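Local coordinates for MccB protein (Escherichia coli, PDB 6OM4) that probably adenylates the C-terminal end of the N-formylated peptide MccA, building the phosphoramidate-linked Trojan-horse nucleotide antibiotic microcin C, at residues Asn89-Ser93 and Arg181-Ile185; Lys112-Val118 and Val306-Lys312; Asn37-Thr41 and Ile60-Phe65; Leu5-Val9 and Leu97-Ser101; Ile220-Asn224 and Gly256-Cys260. All coordinates share one frame; numbering follows the deposited sequence.

Interaction 1: residues Asn89-Ser93 and Arg181-Ile185; sequences NNRYS and RNSEI
R91 NH2 donates to the backbone O of R181 over 2.7 Å, in the carbonyl plane and on a lone pair, while N182 ND2 gives a nearly straight bond (166°) to Y92 OH at 3.0 Å. These bonds join two loops, each built on a type I beta turn: segment 89-93 runs into helix 93-101, and segment 181-185 carries helix 170-181 into strand 186-191, an edge strand of the Rossmann-type sheet. E184 adds a weak salt bridge, OE2 lying 3.4 Å from R91 NH1 at the guanidinium edge, the carboxylate turned almost perpendicular to that group. A water hydrogen-bonded to Y92 OH donates to E184 OE1, so OE1 is linked to the tyrosine through water while OE2 faces the arginine.

The N182 amide stacks on one guanidinium face, the planes only 7° apart. It cannot swing easily, because its OD1 accepts from E184 N in an Asx turn and its ND2 is also bonded to A135 O of helix 125-136. N90 OD1 makes a second Asx turn with Y92 N, just where the helix starts. With chi1 at 62°, R91 folds over its neighbour, and its CG stands 3.5 Å above the centre of the Y92 ring.

Interaction 2: residues Lys112-Val118 and Val306-Lys312; sequences KLKNAKV and VIKFIGK
In the Rossmann-type core of the ThiF domain, the last turns of helix 292-311 cover the bend where helix 106-114 passes into strand 117-121. I310 fills that bend, touching K112, L113, A116 and V118. Its CG2, anti to the backbone N, points at the helix and meets L113 CD2 at 3.6 Å and the backbone O of K112 at 3.5 Å. The other branch runs toward the strand, where I310 CD1 lies 3.8 Å from A116 CB and 3.9 Å from V118 CG2.

Around this centre the packing is looser: L113 CD2 comes to I307 CG2 at 4.3 Å, and V118 CG2 to V306 CG1 at 4.2 Å. Helix 125-136 adds L134, which touches V118, V306 and I307.

At the exposed end, the extended K112 chain passes the last carbonyls of the helix, and its NZ end crosses K312 at about a right angle, 4.0 Å from K312 CB. The two ammonium groups stay 6.5 Å apart, NZ to NZ. No hydrogen bond crosses between the segments, so the grip is one of hydrophobic fit; K112 may also gain a little from the partial negative charge of the helix end.

Interaction 3: residues Asn37-Thr41 and Ile60-Phe65; sequences NIIKT and IPEKDF
Van der Waals contacts, several of them to polar atoms, carry most of the contact where I60, just ahead of helix 62-74, pushes its side chain against N37, K40 and T41 on one side of helix 32-43. Both helices belong to the small N-terminal domain, whose helices and short antiparallel strands are consistent with the winged-helix-like peptide-recognition modules of such pathways. A chi1 of 62° puts I60 CG1 between the backbone N and the carbonyl carbon and leaves CG2 beside the N, so the two branches face different residues. CG2 goes to the outer side, 3.8 Å from the aliphatic K40 CD and 3.4 Å from N37 OD1. CD1 goes inward, 3.8 Å from T41 OG1 and 3.9 Å from N37 CG. One turn further in, T41 CG2 rests 3.7 Å from F65 CE1, coming obliquely to the ring. F65 in turn packs on A54, L55 and A58 of helix 51-58 and meets Y51 edge to face, which links the contact to a third helix.

The polar groups that approach each other do so loosely. N37 ND2 lies 3.9 Å from D64 CB and no closer to the carboxylate; no hydrogen bond crosses.

Within each helix, hydrogen bonds hold the contacting turns. F65 N donates to O of P61, the N-cap residue. On the facing helix, T41 N and T41 OG1, each 2.9 Å away, both donate to N37 O and reach it from opposite faces of the carbonyl plane.

Interaction 4: residues Leu5-Val9 and Leu97-Ser101; sequences LGRYV and LHYQS
A type I turn from G6 to V9 brings Y8 CA to 6.8 Å from L97 CA, the nearest CA pair between the two segments. Y8 does nearly all the touching. Its chi1 of 46° sets the ring between the backbone N and the carbonyl carbon, folded back over its own turn, so that G6 CA lies 3.7 Å above one face. S101 takes the opposite face in a CH-pi contact: its CB is 3.8 Å from the ring centroid and 15° off the ring normal. The S101 hydroxyl is meanwhile engaged on its own helix, OG donating to H98 O at 2.7 Å, which leaves the methylene to meet the aromatic ring.

On the CE2 side, the ring is lined by Q100, whose CB is 3.7 Å from Y8 CE2, and by L97, whose CB is 4.2 Å from Y8 CD2. The hydroxyl at the far end hydrogen-bonds to the backbone O of F76, so the ring is held at its tip as well as over both faces. The turn joins strands 2-5 and 11-14 of the N-terminal part, and helix 93-101 packs against the ThiF domain, through Y99 on L113 of helix 106-114; the contact thus ties one to the other, with I79 of strand 78-80 touching both Y8 and Q100. Further out, R7 CB comes to 4.1 Å from L97 CD2 while the bent arginine chain leads away. L97 also lies about 4 Å, side chain to side chain, from R94, which has been seen to bind ATP in this protein, though no ligand is bound to it in this chain.

Interaction 5: residues Ile220-Asn224 and Gly256-Cys260; sequences INWVN and GCYEC. With ZN (zinc ion), chain E.
C257 packs against N224 of helix 219-230 and gives its SG to the zinc ion, which C260 SG binds at 2.3 Å; C343 and C346 complete the four-cysteine site. Two backbone amides steady the thiolates: E259 N donates to C257 SG at 3.4 Å, and C257 N to C260 SG at 3.3 Å in a fairly straight bond (166°). Such N-H...S bonds probably help to spread the negative charge of the sulfurs. The type I turn from C257 to C260, with a cysteine at each end, is the CxxC half of the four-cysteine zinc site, here pressed against a helix of the ThiF domain.

Y258, inside the turn, carries the packing. I220 CG1, anti to the backbone N (chi1 -178°), is thereby carried over the centre of its ring in a CH-pi contact, 3.6 Å from the centroid and 9° off the normal, while I220 CG2 reaches Y258 CE2 at 3.7 Å. The next residue, N221, donates from ND2 to E259 OE2 at 2.7 Å, arriving from above the carboxylate plane. A water lies 2.7 Å from both N221 O and E259 OE2. Farther out, Y258 packs on the backbone of the bound peptide.

The five contacts run from the N-terminal domain to the zinc site. Interaction 3 lies wholly in that domain, its centre about 53 Å from that of interaction 5, on the other side of the chain's centre. Interaction 4 spans residues that enclose interaction 3 in sequence. It shares helix 93-101 with the end of loop 89-93 in interaction 1, their centres about 19 Å apart. Interactions 4 and 2 touch directly: Y99 OH comes to 3.4 Å from L113 CD1. Interactions 1 and 2 cross along the chain; interaction 1 lies just ahead of edge strand 186-191, and interaction 2 includes the start of interior strand 117-121. Interaction 5 falls between the two segments of interaction 2. Helix 93-101 thus connects the N-terminal domain with the nucleotide-binding ThiF core.

Interaction 1: residues Asn89-Ser93 and Arg181-Ile185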
# COMPACT_ATOMS: atom_id res chain seq x y z
N ASN A 89 -9.06 21.82 -11.30
CA ASN A 89 -8.13 21.35 -12.33
C ASN A 89 -8.02 19.81 -12.19
O ASN A 89 -8.74 19.12 -12.90
CB ASN A 89 -6.83 22.15 -12.29
CG ASN A 89 -5.72 21.61 -13.17
OD1 ASN A 89 -5.83 21.61 -14.40
ND2 ASN A 89 -4.64 21.16 -12.55
N ASN A 90 -7.18 19.29 -11.28
CA ASN A 90 -6.92 17.83 -11.15
C ASN A 90 -7.01 17.39 -9.68
O ASN A 90 -6.14 17.72 -8.86
CB ASN A 90 -5.55 17.42 -11.72
CG ASN A 90 -5.19 15.96 -11.54
OD1 ASN A 90 -6.00 15.11 -11.17
ND2 ASN A 90 -3.92 15.66 -11.75
N ARG A 91 -8.06 16.63 -9.36
CA ARG A 91 -8.33 16.21 -7.96
C ARG A 91 -7.17 15.36 -7.42
O ARG A 91 -6.93 15.34 -6.22
CB ARG A 91 -9.66 15.45 -7.84
CG ARG A 91 -9.73 14.14 -8.61
CD ARG A 91 -11.04 13.38 -8.44
NE ARG A 91 -11.30 13.11 -7.04
CZ ARG A 91 -12.49 13.10 -6.47
NH1 ARG A 91 -13.55 13.45 -7.18
NH2 ARG A 91 -12.58 12.75 -5.19
N TYR A 92 -6.46 14.66 -8.32
CA TYR A 92 -5.34 13.76 -7.95
C TYR A 92 -3.98 14.47 -7.96
O TYR A 92 -2.93 13.81 -7.87
CB TYR A 92 -5.28 12.55 -8.89
CG TYR A 92 -6.60 11.81 -9.02
CD1 TYR A 92 -7.17 11.16 -7.94
CD2 TYR A 92 -7.30 11.80 -10.21
CE1 TYR A 92 -8.40 10.52 -8.04
CE2 TYR A 92 -8.52 11.15 -10.33
CZ TYR A 92 -9.09 10.51 -9.23
OH TYR A 92 -10.27 9.83 -9.36
N SER A 93 -3.97 15.80 -8.03
CA SER A 93 -2.71 16.53 -8.31
C SER A 93 -1.65 16.26 -7.22
O SER A 93 -0.52 16.22 -7.58
CB SER A 93 -2.94 18.01 -8.56
OG SER A 93 -3.11 18.69 -7.34
N ARG A 181 -17.07 10.66 -1.50
CA ARG A 181 -15.70 11.13 -1.57
C ARG A 181 -15.16 11.15 -2.99
O ARG A 181 -14.34 12.04 -3.29
CB ARG A 181 -14.82 10.28 -0.66
CG ARG A 181 -15.02 10.68 0.79
CD ARG A 181 -14.52 9.65 1.78
NE ARG A 181 -14.70 10.15 3.14
CZ ARG A 181 -15.85 10.17 3.82
NH1 ARG A 181 -16.95 9.65 3.30
NH2 ARG A 181 -15.89 10.69 5.03
N ASN A 182 -15.57 10.20 -3.82
CA ASN A 182 -15.17 10.16 -5.22
C ASN A 182 -16.32 9.59 -6.07
O ASN A 182 -16.51 8.38 -6.15
CB ASN A 182 -13.87 9.39 -5.44
CG ASN A 182 -13.30 9.64 -6.81
OD1 ASN A 182 -14.01 10.14 -7.68
ND2 ASN A 182 -12.01 9.38 -6.97
N SER A 183 -17.05 10.47 -6.73
CA SER A 183 -18.23 10.06 -7.46
C SER A 183 -17.86 9.63 -8.88
O SER A 183 -18.74 9.24 -9.63
CB SER A 183 -19.26 11.13 -7.47
OG SER A 183 -18.73 12.32 -7.99
N GLU A 184 -16.56 9.66 -9.21
CA GLU A 184 -16.05 9.31 -10.56
C GLU A 184 -15.76 7.79 -10.65
O GLU A 184 -15.47 7.31 -11.74
CB GLU A 184 -14.81 10.15 -10.90
CG GLU A 184 -15.05 11.67 -10.85
CD GLU A 184 -13.87 12.63 -11.08
OE1 GLU A 184 -12.88 12.24 -11.76
OE2 GLU A 184 -13.91 13.78 -10.53
N ILE A 185 -15.83 7.03 -9.55
CA ILE A 185 -15.48 5.62 -9.56
C ILE A 185 -16.75 4.77 -9.48
O ILE A 185 -17.85 5.28 -9.29
CB ILE A 185 -14.49 5.26 -8.44
CG1 ILE A 185 -15.18 5.30 -7.07
CG2 ILE A 185 -13.26 6.15 -8.51
CD1 ILE A 185 -14.35 4.77 -5.97
O HOH W 1 -11.27 9.36 -11.79

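Interaction 2: residues Lys112-Val118 and Val306-Lys312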
# COMPACT_ATOMS: atom_id res chain seq x y z
N LYS A 112 -3.59 3.59 -15.14
CA LYS A 112 -3.59 2.23 -14.65
C LYS A 112 -4.52 2.07 -13.45
O LYS A 112 -5.21 1.07 -13.34
CB LYS A 112 -2.17 1.76 -14.33
CG LYS A 112 -1.30 1.59 -15.55
CD LYS A 112 0.15 1.47 -15.27
CE LYS A 112 0.96 1.55 -16.55
NZ LYS A 112 2.28 0.94 -16.32
N LEU A 113 -4.57 3.08 -12.57
CA LEU A 113 -5.46 2.99 -11.41
C LEU A 113 -6.91 3.03 -11.89
O LEU A 113 -7.72 2.25 -11.42
CB LEU A 113 -5.19 4.13 -10.43
CG LEU A 113 -3.78 4.15 -9.82
CD1 LEU A 113 -3.59 5.42 -9.01
CD2 LEU A 113 -3.45 2.94 -8.97
N LYS A 114 -7.21 3.94 -12.82
CA LYS A 114 -8.56 4.09 -13.35
C LYS A 114 -9.06 2.77 -13.96
O LYS A 114 -10.26 2.50 -13.88
CB LYS A 114 -8.60 5.21 -14.39
CG LYS A 114 -10.00 5.54 -14.88
CD LYS A 114 -10.05 6.64 -15.92
CE LYS A 114 -11.42 7.31 -15.99
NZ LYS A 114 -11.66 7.95 -17.30
N ASN A 115 -8.18 2.00 -14.60
CA ASN A 115 -8.58 0.79 -15.35
C ASN A 115 -8.62 -0.45 -14.44
O ASN A 115 -9.01 -1.53 -14.89
CB ASN A 115 -7.63 0.53 -16.52
CG ASN A 115 -7.83 1.48 -17.68
OD1 ASN A 115 -8.76 2.29 -17.68
ND2 ASN A 115 -6.95 1.40 -18.67
N ALA A 116 -8.22 -0.30 -13.18
CA ALA A 116 -8.10 -1.40 -12.22
C ALA A 116 -9.42 -1.71 -11.51
O ALA A 116 -10.28 -0.85 -11.33
CB ALA A 116 -7.07 -1.04 -11.19
N LYS A 117 -9.52 -2.97 -11.09
CA LYS A 117 -10.58 -3.49 -10.25
C LYS A 117 -9.97 -4.12 -9.01
O LYS A 117 -9.07 -4.99 -9.08
CB LYS A 117 -11.39 -4.49 -11.08
CG LYS A 117 -12.55 -5.19 -10.39
CD LYS A 117 -13.13 -6.33 -11.26
CE LYS A 117 -14.62 -6.48 -11.01
NZ LYS A 117 -15.16 -7.74 -11.58
N VAL A 118 -10.46 -3.69 -7.83
CA VAL A 118 -9.98 -4.24 -6.60
C VAL A 118 -11.16 -4.81 -5.80
O VAL A 118 -12.19 -4.16 -5.69
CB VAL A 118 -9.22 -3.17 -5.78
CG1 VAL A 118 -8.82 -3.70 -4.42
CG2 VAL A 118 -8.00 -2.63 -6.56
N VAL A 306 -0.99 -1.80 -2.82
CA VAL A 306 -1.98 -1.94 -3.91
C VAL A 306 -1.76 -0.89 -5.01
O VAL A 306 -1.68 -1.22 -6.23
CB VAL A 306 -3.41 -1.87 -3.36
CG1 VAL A 306 -4.43 -1.77 -4.48
CG2 VAL A 306 -3.69 -3.04 -2.45
N ILE A 307 -1.60 0.38 -4.60
CA ILE A 307 -1.37 1.48 -5.55
C ILE A 307 -0.08 1.24 -6.32
O ILE A 307 -0.03 1.42 -7.53
CB ILE A 307 -1.43 2.85 -4.82
CG1 ILE A 307 -2.87 3.11 -4.35
CG2 ILE A 307 -0.91 3.96 -5.69
CD1 ILE A 307 -2.99 4.23 -3.36
N LYS A 308 0.98 0.80 -5.64
CA LYS A 308 2.26 0.53 -6.35
C LYS A 308 2.14 -0.69 -7.25
O LYS A 308 2.71 -0.70 -8.32
CB LYS A 308 3.42 0.37 -5.37
CG LYS A 308 3.75 1.67 -4.67
CD LYS A 308 4.69 1.57 -3.49
CE LYS A 308 5.03 2.97 -3.01
NZ LYS A 308 5.85 2.96 -1.78
N PHE A 309 1.43 -1.73 -6.79
CA PHE A 309 1.32 -2.95 -7.58
C PHE A 309 0.62 -2.61 -8.91
O PHE A 309 0.97 -3.14 -9.98
CB PHE A 309 0.54 -4.01 -6.79
CG PHE A 309 0.20 -5.26 -7.56
CD1 PHE A 309 1.22 -6.14 -7.90
CD2 PHE A 309 -1.07 -5.50 -8.03
CE1 PHE A 309 0.94 -7.28 -8.63
CE2 PHE A 309 -1.34 -6.65 -8.77
CZ PHE A 309 -0.34 -7.53 -9.07
N ILE A 310 -0.45 -1.86 -8.83
CA ILE A 310 -1.24 -1.48 -10.01
C ILE A 310 -0.51 -0.40 -10.81
O ILE A 310 -0.52 -0.43 -12.07
CB ILE A 310 -2.64 -0.98 -9.60
CG1 ILE A 310 -3.47 -2.12 -9.00
CG2 ILE A 310 -3.32 -0.24 -10.75
CD1 ILE A 310 -4.70 -1.66 -8.31
N GLY A 311 0.07 0.60 -10.11
CA GLY A 311 0.60 1.79 -10.80
C GLY A 311 1.98 1.61 -11.41
O GLY A 311 2.37 2.39 -12.32
N LYS A 312 2.75 0.65 -10.87
CA LYS A 312 4.03 0.15 -11.45
C LYS A 312 5.17 1.17 -11.37
O LYS A 312 6.17 0.96 -12.00
CB LYS A 312 3.84 -0.34 -12.90
CG LYS A 312 2.89 -1.52 -13.08
CD LYS A 312 3.27 -2.75 -12.28
CE LYS A 312 2.25 -3.87 -12.39
NZ LYS A 312 2.58 -4.85 -13.46

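Interaction 3: residues Asn37-Thr41 and Ile60-Phe65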
# COMPACT_ATOMS: atom_id res chain seq x y z
N ASN A 37 26.00 25.60 -6.19
CA ASN A 37 25.90 25.39 -7.63
C ASN A 37 24.68 24.53 -7.98
O ASN A 37 24.04 24.74 -9.03
CB ASN A 37 27.17 24.79 -8.22
CG ASN A 37 28.27 25.82 -8.42
OD1 ASN A 37 28.03 27.05 -8.46
ND2 ASN A 37 29.48 25.32 -8.56
N ILE A 38 24.33 23.55 -7.14
CA ILE A 38 23.11 22.77 -7.38
C ILE A 38 21.90 23.71 -7.34
O ILE A 38 20.96 23.59 -8.13
CB ILE A 38 22.98 21.63 -6.35
CG1 ILE A 38 24.11 20.60 -6.50
CG2 ILE A 38 21.59 21.02 -6.43
CD1 ILE A 38 24.29 19.67 -5.30
N ILE A 39 21.90 24.63 -6.38
CA ILE A 39 20.76 25.62 -6.25
C ILE A 39 20.67 26.45 -7.52
O ILE A 39 19.58 26.62 -8.06
CB ILE A 39 20.92 26.51 -5.01
CG1 ILE A 39 20.74 25.71 -3.72
CG2 ILE A 39 19.96 27.69 -5.07
CD1 ILE A 39 21.31 26.36 -2.50
N LYS A 40 21.82 26.97 -8.00
CA LYS A 40 21.82 27.82 -9.20
C LYS A 40 21.31 27.02 -10.41
O LYS A 40 20.55 27.54 -11.22
CB LYS A 40 23.22 28.37 -9.49
CG LYS A 40 23.75 29.38 -8.48
CD LYS A 40 25.25 29.65 -8.73
CE LYS A 40 25.73 30.95 -8.14
NZ LYS A 40 27.09 31.31 -8.62
N THR A 41 21.70 25.74 -10.51
CA THR A 41 21.26 24.87 -11.58
C THR A 41 19.74 24.64 -11.48
O THR A 41 19.01 24.79 -12.46
CB THR A 41 22.05 23.56 -11.60
OG1 THR A 41 23.43 23.89 -11.76
CG2 THR A 41 21.63 22.60 -12.69
N ILE A 60 27.84 29.51 -14.33
CA ILE A 60 28.84 28.69 -13.69
C ILE A 60 29.49 27.86 -14.79
O ILE A 60 28.92 27.69 -15.86
CB ILE A 60 28.27 27.80 -12.57
CG1 ILE A 60 27.22 26.80 -13.08
CG2 ILE A 60 27.71 28.66 -11.45
CD1 ILE A 60 26.69 25.77 -12.03
N PRO A 61 30.70 27.32 -14.57
CA PRO A 61 31.34 26.48 -15.58
C PRO A 61 30.47 25.28 -15.99
O PRO A 61 29.77 24.65 -15.14
CB PRO A 61 32.62 25.99 -14.88
CG PRO A 61 32.88 27.03 -13.83
CD PRO A 61 31.52 27.49 -13.36
N GLU A 62 30.55 24.95 -17.29
CA GLU A 62 29.78 23.86 -17.86
C GLU A 62 30.10 22.54 -17.14
O GLU A 62 29.18 21.72 -16.94
CB GLU A 62 30.00 23.74 -19.37
CG GLU A 62 29.19 22.60 -19.98
CD GLU A 62 29.17 22.53 -21.50
OE1 GLU A 62 29.82 23.39 -22.12
OE2 GLU A 62 28.48 21.63 -22.04
N LYS A 63 31.37 22.34 -16.73
CA LYS A 63 31.74 21.13 -15.97
C LYS A 63 30.87 21.01 -14.70
O LYS A 63 30.36 19.93 -14.38
CB LYS A 63 33.20 21.18 -15.51
CG LYS A 63 34.25 20.79 -16.54
CD LYS A 63 35.71 21.03 -16.08
CE LYS A 63 36.74 20.74 -17.17
NZ LYS A 63 37.96 20.07 -16.64
N ASP A 64 30.74 22.11 -13.97
CA ASP A 64 29.97 22.16 -12.71
C ASP A 64 28.47 21.99 -13.00
O ASP A 64 27.83 21.20 -12.35
CB ASP A 64 30.27 23.42 -11.91
CG ASP A 64 31.72 23.46 -11.47
OD1 ASP A 64 32.30 22.39 -11.24
OD2 ASP A 64 32.28 24.54 -11.47
N PHE A 65 27.96 22.71 -14.00
CA PHE A 65 26.56 22.62 -14.38
C PHE A 65 26.18 21.18 -14.73
O PHE A 65 25.12 20.70 -14.36
CB PHE A 65 26.30 23.54 -15.57
CG PHE A 65 24.89 23.49 -16.09
CD1 PHE A 65 23.89 24.18 -15.42
CD2 PHE A 65 24.57 22.75 -17.20
CE1 PHE A 65 22.59 24.17 -15.88
CE2 PHE A 65 23.26 22.73 -17.65
CZ PHE A 65 22.27 23.42 -16.98

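Interaction 4: residues Leu5-Val9 and Leu97-Ser101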
# COMPACT_ATOMS: atom_id res chain seq x y z
N LEU A 5 11.75 21.76 -12.67
CA LEU A 5 11.98 21.44 -11.26
C LEU A 5 10.65 20.98 -10.65
O LEU A 5 9.65 21.66 -10.76
CB LEU A 5 12.53 22.65 -10.51
CG LEU A 5 13.07 22.37 -9.09
CD1 LEU A 5 14.34 21.56 -9.12
CD2 LEU A 5 13.35 23.66 -8.36
N GLY A 6 10.65 19.78 -10.05
CA GLY A 6 9.47 19.30 -9.34
C GLY A 6 9.10 20.23 -8.18
O GLY A 6 9.97 20.84 -7.55
N ARG A 7 7.80 20.33 -7.89
CA ARG A 7 7.32 21.23 -6.85
C ARG A 7 7.68 20.65 -5.47
O ARG A 7 7.63 21.36 -4.47
CB ARG A 7 5.81 21.46 -6.96
CG ARG A 7 5.36 22.13 -8.25
CD ARG A 7 5.62 23.61 -8.31
NE ARG A 7 5.02 24.38 -7.21
CZ ARG A 7 3.87 25.03 -7.25
NH1 ARG A 7 3.16 25.09 -8.37
NH2 ARG A 7 3.39 25.56 -6.13
N TYR A 8 8.13 19.39 -5.45
CA TYR A 8 8.42 18.63 -4.21
C TYR A 8 9.88 18.79 -3.80
O TYR A 8 10.35 18.17 -2.83
CB TYR A 8 8.02 17.15 -4.33
CG TYR A 8 8.48 16.53 -5.62
CD1 TYR A 8 9.77 16.07 -5.75
CD2 TYR A 8 7.66 16.55 -6.73
CE1 TYR A 8 10.24 15.58 -6.95
CE2 TYR A 8 8.10 16.05 -7.94
CZ TYR A 8 9.40 15.58 -8.05
OH TYR A 8 9.79 15.09 -9.26
N VAL A 9 10.61 19.67 -4.50
CA VAL A 9 11.97 20.03 -4.13
C VAL A 9 11.94 21.17 -3.11
O VAL A 9 11.25 22.16 -3.27
CB VAL A 9 12.79 20.39 -5.37
CG1 VAL A 9 14.24 20.75 -5.04
CG2 VAL A 9 12.74 19.23 -6.35
N LEU A 97 2.31 14.52 -7.72
CA LEU A 97 3.65 14.87 -7.21
C LEU A 97 4.37 13.62 -6.70
O LEU A 97 5.55 13.45 -6.96
CB LEU A 97 3.56 15.96 -6.14
CG LEU A 97 2.87 17.24 -6.61
CD1 LEU A 97 2.58 18.13 -5.42
CD2 LEU A 97 3.68 17.98 -7.66
N HIS A 98 3.67 12.77 -5.95
CA HIS A 98 4.23 11.53 -5.47
C HIS A 98 4.75 10.68 -6.65
O HIS A 98 5.92 10.27 -6.66
CB HIS A 98 3.19 10.83 -4.59
CG HIS A 98 3.57 9.44 -4.23
ND1 HIS A 98 4.48 9.16 -3.22
CD2 HIS A 98 3.11 8.25 -4.68
CE1 HIS A 98 4.57 7.84 -3.12
NE2 HIS A 98 3.75 7.27 -4.00
N TYR A 99 3.95 10.49 -7.69
CA TYR A 99 4.40 9.63 -8.84
C TYR A 99 5.62 10.27 -9.54
O TYR A 99 6.57 9.57 -9.92
CB TYR A 99 3.26 9.31 -9.83
CG TYR A 99 1.97 8.81 -9.19
CD1 TYR A 99 1.98 7.91 -8.14
CD2 TYR A 99 0.72 9.25 -9.62
CE1 TYR A 99 0.82 7.43 -7.56
CE2 TYR A 99 -0.46 8.80 -9.02
CZ TYR A 99 -0.41 7.92 -7.95
OH TYR A 99 -1.58 7.52 -7.33
N GLN A 100 5.61 11.59 -9.72
CA GLN A 100 6.69 12.33 -10.40
C GLN A 100 7.99 12.12 -9.63
O GLN A 100 9.02 11.93 -10.24
CB GLN A 100 6.46 13.84 -10.43
CG GLN A 100 5.36 14.31 -11.37
CD GLN A 100 5.10 15.79 -11.37
OE1 GLN A 100 4.51 16.36 -12.32
NE2 GLN A 100 5.43 16.43 -10.28
N SER A 101 7.88 12.10 -8.30
CA SER A 101 9.04 12.00 -7.44
C SER A 101 9.74 10.65 -7.56
O SER A 101 10.90 10.56 -7.11
CB SER A 101 8.71 12.32 -6.01
OG SER A 101 8.08 11.24 -5.33

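Interaction 5: residues Ile220-Asn224 and Gly256-Cys260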
# COMPACT_ATOMS: atom_id res chain seq x y z
N ILE A 220 -7.11 -17.34 5.83
CA ILE A 220 -5.97 -16.89 5.05
C ILE A 220 -5.41 -18.10 4.27
O ILE A 220 -5.02 -17.98 3.10
CB ILE A 220 -4.90 -16.20 5.91
CG1 ILE A 220 -3.74 -15.70 5.04
CG2 ILE A 220 -4.40 -17.08 7.05
CD1 ILE A 220 -4.18 -14.77 3.93
N ASN A 221 -5.41 -19.26 4.91
CA ASN A 221 -4.90 -20.50 4.22
C ASN A 221 -5.79 -20.87 3.03
O ASN A 221 -5.27 -21.21 1.93
CB ASN A 221 -4.74 -21.65 5.20
CG ASN A 221 -3.83 -21.29 6.35
OD1 ASN A 221 -4.31 -20.83 7.38
ND2 ASN A 221 -2.53 -21.43 6.14
N TRP A 222 -7.11 -20.76 3.21
CA TRP A 222 -8.05 -21.00 2.13
C TRP A 222 -7.80 -20.02 0.98
O TRP A 222 -7.83 -20.39 -0.21
CB TRP A 222 -9.49 -20.83 2.59
CG TRP A 222 -9.96 -21.86 3.56
CD1 TRP A 222 -9.38 -23.06 3.87
CD2 TRP A 222 -11.20 -21.79 4.29
NE1 TRP A 222 -10.20 -23.74 4.74
CE2 TRP A 222 -11.27 -22.96 5.07
CE3 TRP A 222 -12.22 -20.83 4.39
CZ2 TRP A 222 -12.36 -23.22 5.91
CZ3 TRP A 222 -13.27 -21.07 5.25
CH2 TRP A 222 -13.34 -22.25 5.99
N VAL A 223 -7.72 -18.73 1.35
CA VAL A 223 -7.57 -17.67 0.32
C VAL A 223 -6.29 -17.91 -0.49
O VAL A 223 -6.27 -17.83 -1.68
CB VAL A 223 -7.59 -16.27 0.98
CG1 VAL A 223 -7.23 -15.21 -0.04
CG2 VAL A 223 -8.93 -15.97 1.63
N ASN A 224 -5.22 -18.20 0.22
CA ASN A 224 -3.93 -18.42 -0.35
C ASN A 224 -4.04 -19.55 -1.39
O ASN A 224 -3.63 -19.39 -2.53
CB ASN A 224 -2.92 -18.72 0.74
CG ASN A 224 -1.54 -19.03 0.19
OD1 ASN A 224 -1.09 -20.19 0.16
ND2 ASN A 224 -0.90 -18.01 -0.31
N GLY A 256 6.61 -15.62 -3.27
CA GLY A 256 6.17 -16.70 -2.41
C GLY A 256 4.70 -16.57 -2.05
O GLY A 256 4.11 -15.48 -2.18
N CYS A 257 4.11 -17.69 -1.63
CA CYS A 257 2.76 -17.68 -1.08
C CYS A 257 2.86 -17.76 0.45
O CYS A 257 3.95 -17.84 1.01
CB CYS A 257 1.91 -18.80 -1.68
SG CYS A 257 2.17 -20.41 -0.92
N TYR A 258 1.71 -17.69 1.12
CA TYR A 258 1.63 -17.70 2.58
C TYR A 258 2.27 -18.94 3.20
O TYR A 258 2.74 -18.87 4.34
CB TYR A 258 0.17 -17.58 2.99
CG TYR A 258 -0.07 -17.19 4.43
CD1 TYR A 258 0.05 -15.88 4.87
CD2 TYR A 258 -0.48 -18.14 5.35
CE1 TYR A 258 -0.21 -15.53 6.18
CE2 TYR A 258 -0.75 -17.80 6.67
CZ TYR A 258 -0.64 -16.49 7.07
OH TYR A 258 -0.93 -16.19 8.38
N GLU A 259 2.35 -20.05 2.45
CA GLU A 259 2.82 -21.36 3.02
C GLU A 259 4.23 -21.73 2.54
O GLU A 259 4.81 -22.70 3.01
CB GLU A 259 1.78 -22.42 2.69
CG GLU A 259 0.47 -22.07 3.38
CD GLU A 259 -0.46 -23.19 3.79
OE1 GLU A 259 -0.02 -24.36 3.86
OE2 GLU A 259 -1.63 -22.86 4.01
N CYS A 260 4.85 -20.90 1.70
CA CYS A 260 6.16 -21.26 1.16
C CYS A 260 7.16 -21.48 2.29
O CYS A 260 7.88 -22.49 2.32
CB CYS A 260 6.72 -20.19 0.23
SG CYS A 260 6.15 -20.31 -1.48
ZN ZN E . 4.08 -21.32 -1.69
O HOH W 2 -2.72 -22.18 1.59